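Local coordinates for protein N-alpha-acetyltransferase 38, NatC auxiliary subunit (Saccharomyces cerevisiae, PDB 6YGA) that serves as the small auxiliary subunit of the NatC N-terminal acetyltransferase, which associates with the ribosome and acetylates nascent chains that begin with methionine and a hydrophobic or amphipathic residue, at residues I15-S27 against L39-M53. Sequence-based numbering, arbitrary orientation.
Sequences IVSLTEDRILVGS and LDHVEERMGSSSRMM
Arg22, next to Ile23, reaches across to Glu44 on strand 42-46, the antiparallel neighbour of strand 23-27 within the strongly bent sheet of this Sm-like (LSM) fold. Backbone bonds pair Ile23 with Arg45 and Val25 with Glu43; a beta bulge then shifts the register by one, and Ser27 pairs with Asp40 where the chain turns a corner. On the face that carries Leu24 and Glu44, the Arg22 chain kinks at chi3 (-64°) and lays its guanidinium across the glutamate, the two planes 75° apart. Glu44 OE2 lies over a guanidinium face, 3.0 Å from Arg22 NH2. Glu44 OE1 receives the N-H of Arg51 NE, on the next strand, at 2.8 Å from above the carboxylate plane, which makes a three-residue salt-bridge network. The large NatC subunit, Naa35, completes it: Asp63 of Naa35 makes a salt bridge with Arg22, and Ser65 of Naa35 hydrogen-bonds Glu44 and Arg51. Beside these charges Leu24 CD2 packs against the CG of Glu44 and meets the methyl CE of selenomethionine Met53 at 3.6 Å, their side chains crossing at about a right angle; the same methyl sits at the guanidinium edge of Arg22. The opposite face of the strand pair holds Val25 and Arg45. With the Arg45 chain extended from CG to NE, its guanidinium lies out beyond Val25; NH2 makes a long, weak salt bridge to Glu43 OE1 and another to Asp17 of Naa35. Val25 CG2 is centred over one face of this guanidinium, 4.0 Å from Arg45 CZ.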
loop_
_atom_site.group_PDB
_atom_site.type_symbol
_atom_site.label_atom_id
_atom_site.label_comp_id
_atom_site.label_asym_id
_atom_site.label_seq_id
_atom_site.Cartn_x
_atom_site.Cartn_y
_atom_site.Cartn_z
ATOM N N ILE C 15 -15.261 -38.128 -2.086
ATOM C CA ILE C 15 -16.477 -37.711 -1.398
ATOM C C ILE C 15 -16.221 -37.843 0.096
ATOM O O ILE C 15 -15.963 -38.946 0.594
ATOM C CB ILE C 15 -17.693 -38.545 -1.830
ATOM C CG1 ILE C 15 -18.159 -38.148 -3.236
ATOM C CG2 ILE C 15 -18.831 -38.381 -0.836
ATOM C CD1 ILE C 15 -17.387 -38.799 -4.371
ATOM N N VAL C 16 -16.282 -36.722 0.811
ATOM C CA VAL C 16 -15.966 -36.675 2.235
ATOM C C VAL C 16 -17.161 -36.054 2.949
ATOM O O VAL C 16 -17.348 -34.832 2.914
ATOM C CB VAL C 16 -14.682 -35.889 2.523
ATOM C CG1 VAL C 16 -14.426 -35.820 4.022
ATOM C CG2 VAL C 16 -13.503 -36.526 1.808
ATOM N N SER C 17 -17.971 -36.890 3.593
ATOM C CA SER C 17 -19.052 -36.399 4.434
ATOM C C SER C 17 -18.480 -35.932 5.765
ATOM O O SER C 17 -17.676 -36.635 6.384
ATOM C CB SER C 17 -20.098 -37.490 4.659
ATOM O OG SER C 17 -21.131 -37.032 5.515
ATOM N N LEU C 18 -18.885 -34.743 6.200
ATOM C CA LEU C 18 -18.381 -34.180 7.442
ATOM C C LEU C 18 -19.283 -34.598 8.602
ATOM O O LEU C 18 -20.207 -35.398 8.443
ATOM C CB LEU C 18 -18.264 -32.663 7.328
ATOM C CG LEU C 18 -17.275 -32.144 6.284
ATOM C CD1 LEU C 18 -17.072 -30.645 6.443
ATOM C CD2 LEU C 18 -15.951 -32.886 6.382
ATOM N N THR C 19 -19.015 -34.051 9.791
ATOM C CA THR C 19 -19.805 -34.409 10.965
ATOM C C THR C 19 -21.249 -33.946 10.833
ATOM O O THR C 19 -22.163 -34.620 11.322
ATOM C CB THR C 19 -19.173 -33.819 12.226
ATOM O OG1 THR C 19 -19.051 -32.397 12.086
ATOM C CG2 THR C 19 -17.797 -34.423 12.467
ATOM N N GLU C 20 -21.477 -32.811 10.183
ATOM C CA GLU C 20 -22.818 -32.282 9.998
ATOM C C GLU C 20 -23.423 -32.872 8.724
ATOM O O GLU C 20 -22.862 -33.785 8.109
ATOM C CB GLU C 20 -22.778 -30.754 9.969
ATOM C CG GLU C 20 -22.191 -30.122 11.225
ATOM C CD GLU C 20 -21.990 -28.621 11.089
ATOM O OE1 GLU C 20 -22.186 -28.088 9.977
ATOM O OE2 GLU C 20 -21.635 -27.974 12.097
ATOM N N ASP C 21 -24.580 -32.350 8.309
ATOM C CA ASP C 21 -25.201 -32.803 7.070
ATOM C C ASP C 21 -24.384 -32.429 5.841
ATOM O O ASP C 21 -24.643 -32.957 4.755
ATOM C CB ASP C 21 -26.610 -32.224 6.941
ATOM C CG ASP C 21 -27.508 -32.618 8.092
ATOM O OD1 ASP C 21 -27.014 -33.279 9.029
ATOM O OD2 ASP C 21 -28.707 -32.269 8.058
ATOM N N ARG C 22 -23.409 -31.539 5.987
ATOM C CA ARG C 22 -22.620 -31.088 4.852
ATOM C C ARG C 22 -21.723 -32.203 4.323
ATOM O O ARG C 22 -21.263 -33.073 5.068
ATOM C CB ARG C 22 -21.776 -29.873 5.244
ATOM C CG ARG C 22 -20.918 -30.087 6.480
ATOM C CD ARG C 22 -20.356 -28.778 7.030
ATOM N NE ARG C 22 -19.430 -28.117 6.113
ATOM C CZ ARG C 22 -18.594 -27.150 6.478
ATOM N NH1 ARG C 22 -18.567 -26.744 7.739
ATOM N NH2 ARG C 22 -17.782 -26.594 5.589
ATOM N N ILE C 23 -21.476 -32.162 3.016
ATOM C CA ILE C 23 -20.613 -33.113 2.325
ATOM C C ILE C 23 -19.669 -32.336 1.417
ATOM O O ILE C 23 -20.071 -31.347 0.791
ATOM C CB ILE C 23 -21.440 -34.143 1.521
ATOM C CG1 ILE C 23 -21.966 -35.242 2.448
ATOM C CG2 ILE C 23 -20.632 -34.734 0.364
ATOM C CD1 ILE C 23 -22.572 -36.425 1.724
ATOM N N LEU C 24 -18.414 -32.774 1.352
ATOM C CA LEU C 24 -17.391 -32.130 0.538
ATOM C C LEU C 24 -16.971 -33.049 -0.602
ATOM O O LEU C 24 -16.685 -34.231 -0.381
ATOM C CB LEU C 24 -16.171 -31.754 1.383
ATOM C CG LEU C 24 -16.433 -30.825 2.569
ATOM C CD1 LEU C 24 -15.136 -30.488 3.281
ATOM C CD2 LEU C 24 -17.135 -29.564 2.103
ATOM N N VAL C 25 -16.932 -32.502 -1.815
ATOM C CA VAL C 25 -16.461 -33.205 -3.003
ATOM C C VAL C 25 -15.274 -32.426 -3.548
ATOM O O VAL C 25 -15.409 -31.244 -3.891
ATOM C CB VAL C 25 -17.565 -33.339 -4.064
ATOM C CG1 VAL C 25 -17.074 -34.157 -5.248
ATOM C CG2 VAL C 25 -18.814 -33.960 -3.460
ATOM N N GLY C 26 -14.115 -33.077 -3.623
ATOM C CA GLY C 26 -12.912 -32.394 -4.056
ATOM C C GLY C 26 -11.827 -33.357 -4.476
ATOM O O GLY C 26 -11.884 -34.559 -4.194
ATOM N N SER C 27 -10.829 -32.805 -5.162
ATOM C CA SER C 27 -9.670 -33.560 -5.615
ATOM C C SER C 27 -8.618 -33.589 -4.514
ATOM O O SER C 27 -8.243 -32.541 -3.977
ATOM C CB SER C 27 -9.097 -32.936 -6.888
ATOM O OG SER C 27 -8.069 -33.733 -7.446
ATOM N N LEU C 39 -7.865 -30.827 0.213
ATOM C CA LEU C 39 -8.665 -31.023 -0.987
ATOM C C LEU C 39 -8.754 -29.729 -1.784
ATOM O O LEU C 39 -8.870 -28.641 -1.210
ATOM C CB LEU C 39 -10.074 -31.509 -0.631
ATOM C CG LEU C 39 -10.208 -32.835 0.117
ATOM C CD1 LEU C 39 -11.634 -33.019 0.609
ATOM C CD2 LEU C 39 -9.799 -33.994 -0.772
ATOM N N ASP C 40 -8.707 -29.855 -3.107
ATOM C CA ASP C 40 -8.803 -28.726 -4.019
ATOM C C ASP C 40 -10.099 -28.812 -4.812
ATOM O O ASP C 40 -10.663 -29.893 -5.005
ATOM C CB ASP C 40 -7.610 -28.684 -4.982
ATOM C CG ASP C 40 -7.344 -27.290 -5.531
ATOM O OD1 ASP C 40 -8.092 -26.352 -5.179
ATOM O OD2 ASP C 40 -6.379 -27.130 -6.310
ATOM N N HIS C 41 -10.556 -27.649 -5.281
ATOM C CA HIS C 41 -11.798 -27.528 -6.046
ATOM C C HIS C 41 -12.976 -28.115 -5.270
ATOM O O HIS C 41 -13.825 -28.816 -5.824
ATOM C CB HIS C 41 -11.661 -28.178 -7.426
ATOM C CG HIS C 41 -10.410 -27.790 -8.154
ATOM N ND1 HIS C 41 -10.148 -26.494 -8.545
ATOM C CD2 HIS C 41 -9.348 -28.525 -8.563
ATOM C CE1 HIS C 41 -8.979 -26.448 -9.160
ATOM N NE2 HIS C 41 -8.474 -27.668 -9.185
ATOM N N VAL C 42 -13.027 -27.818 -3.971
ATOM C CA VAL C 42 -14.016 -28.430 -3.091
ATOM C C VAL C 42 -15.399 -27.874 -3.394
ATOM O O VAL C 42 -15.583 -26.658 -3.539
ATOM C CB VAL C 42 -13.639 -28.201 -1.620
ATOM C CG1 VAL C 42 -14.812 -28.527 -0.705
ATOM C CG2 VAL C 42 -12.442 -29.045 -1.250
ATOM N N GLU C 43 -16.378 -28.767 -3.496
ATOM C CA GLU C 43 -17.786 -28.401 -3.574
ATOM C C GLU C 43 -18.465 -28.825 -2.280
ATOM O O GLU C 43 -18.421 -30.004 -1.912
ATOM C CB GLU C 43 -18.471 -29.054 -4.772
ATOM C CG GLU C 43 -19.957 -28.744 -4.866
ATOM C CD GLU C 43 -20.634 -29.459 -6.018
ATOM O OE1 GLU C 43 -20.027 -30.393 -6.585
ATOM O OE2 GLU C 43 -21.775 -29.088 -6.361
ATOM N N GLU C 44 -19.088 -27.867 -1.595
ATOM C CA GLU C 44 -19.802 -28.120 -0.350
ATOM C C GLU C 44 -21.283 -28.304 -0.654
ATOM O O GLU C 44 -21.949 -27.368 -1.110
ATOM C CB GLU C 44 -19.602 -26.976 0.642
ATOM C CG GLU C 44 -20.101 -27.292 2.048
ATOM C CD GLU C 44 -20.527 -26.055 2.814
ATOM O OE1 GLU C 44 -21.140 -25.155 2.201
ATOM O OE2 GLU C 44 -20.250 -25.981 4.028
ATOM N N ARG C 45 -21.794 -29.502 -0.396
ATOM C CA ARG C 45 -23.191 -29.840 -0.636
ATOM C C ARG C 45 -23.914 -29.965 0.700
ATOM O O ARG C 45 -23.518 -30.769 1.551
ATOM C CB ARG C 45 -23.306 -31.142 -1.427
ATOM C CG ARG C 45 -22.774 -31.067 -2.850
ATOM C CD ARG C 45 -22.920 -32.409 -3.546
ATOM N NE ARG C 45 -22.312 -32.419 -4.872
ATOM C CZ ARG C 45 -22.148 -33.515 -5.606
ATOM N NH1 ARG C 45 -22.546 -34.690 -5.137
ATOM N NH2 ARG C 45 -21.584 -33.439 -6.804
HETATM N N MSE C 46 -24.968 -29.172 0.882
HETATM C CA MSE C 46 -25.834 -29.291 2.054
HETATM C C MSE C 46 -27.295 -29.344 1.630
HETATM O O MSE C 46 -27.889 -28.312 1.312
HETATM C CB MSE C 46 -25.622 -28.127 3.027
HETATM C CG MSE C 46 -24.187 -27.948 3.493
HETATM SE SE MSE C 46 -23.980 -26.571 4.866
HETATM C CE MSE C 46 -24.436 -27.621 6.458
ATOM N N GLY C 47 -27.860 -30.545 1.623
ATOM C CA GLY C 47 -29.257 -30.706 1.253
ATOM C C GLY C 47 -29.474 -30.266 -0.179
ATOM O O GLY C 47 -28.957 -30.870 -1.125
ATOM N N SER C 48 -30.241 -29.186 -0.348
ATOM C CA SER C 48 -30.494 -28.646 -1.677
ATOM C C SER C 48 -29.343 -27.785 -2.179
ATOM O O SER C 48 -29.079 -27.756 -3.385
ATOM C CB SER C 48 -31.784 -27.825 -1.672
ATOM O OG SER C 48 -31.732 -26.798 -0.698
ATOM N N SER C 49 -28.640 -27.097 -1.285
ATOM C CA SER C 49 -27.693 -26.072 -1.698
ATOM C C SER C 49 -26.329 -26.658 -2.058
ATOM O O SER C 49 -25.917 -27.710 -1.557
ATOM C CB SER C 49 -27.533 -25.019 -0.599
ATOM O OG SER C 49 -28.662 -24.157 -0.550
ATOM N N SER C 50 -25.629 -25.951 -2.942
ATOM C CA SER C 50 -24.286 -26.314 -3.368
ATOM C C SER C 50 -23.476 -25.042 -3.571
ATOM O O SER C 50 -24.015 -24.004 -3.963
ATOM C CB SER C 50 -24.316 -27.148 -4.657
ATOM O OG SER C 50 -23.077 -27.092 -5.340
ATOM N N ARG C 51 -22.175 -25.127 -3.299
ATOM C CA ARG C 51 -21.304 -23.969 -3.451
ATOM C C ARG C 51 -19.854 -24.428 -3.500
ATOM O O ARG C 51 -19.501 -25.496 -2.993
ATOM C CB ARG C 51 -21.508 -22.957 -2.318
ATOM C CG ARG C 51 -21.057 -23.437 -0.947
ATOM C CD ARG C 51 -21.044 -22.284 0.043
ATOM N NE ARG C 51 -20.359 -22.618 1.290
ATOM C CZ ARG C 51 -19.806 -21.718 2.098
ATOM N NH1 ARG C 51 -19.851 -20.429 1.786
ATOM N NH2 ARG C 51 -19.205 -22.102 3.215
HETATM N N MSE C 52 -19.018 -23.593 -4.116
HETATM C CA MSE C 52 -17.586 -23.861 -4.234
HETATM C C MSE C 52 -16.813 -23.190 -3.102
HETATM O O MSE C 52 -17.159 -22.088 -2.676
HETATM C CB MSE C 52 -17.056 -23.376 -5.586
HETATM C CG MSE C 52 -17.703 -24.035 -6.792
HETATM SE SE MSE C 52 -17.601 -25.981 -6.737
HETATM C CE MSE C 52 -17.708 -26.340 -8.652
HETATM N N MSE C 53 -15.765 -23.851 -2.618
HETATM C CA MSE C 53 -14.992 -23.326 -1.494
HETATM C C MSE C 53 -13.482 -23.361 -1.739
HETATM O O MSE C 53 -12.704 -22.907 -0.900
HETATM C CB MSE C 53 -15.329 -24.096 -0.212
HETATM C CG MSE C 53 -16.800 -24.040 0.176
HETATM SE SE MSE C 53 -17.103 -24.436 2.060
HETATM C CE MSE C 53 -16.128 -26.118 2.174
#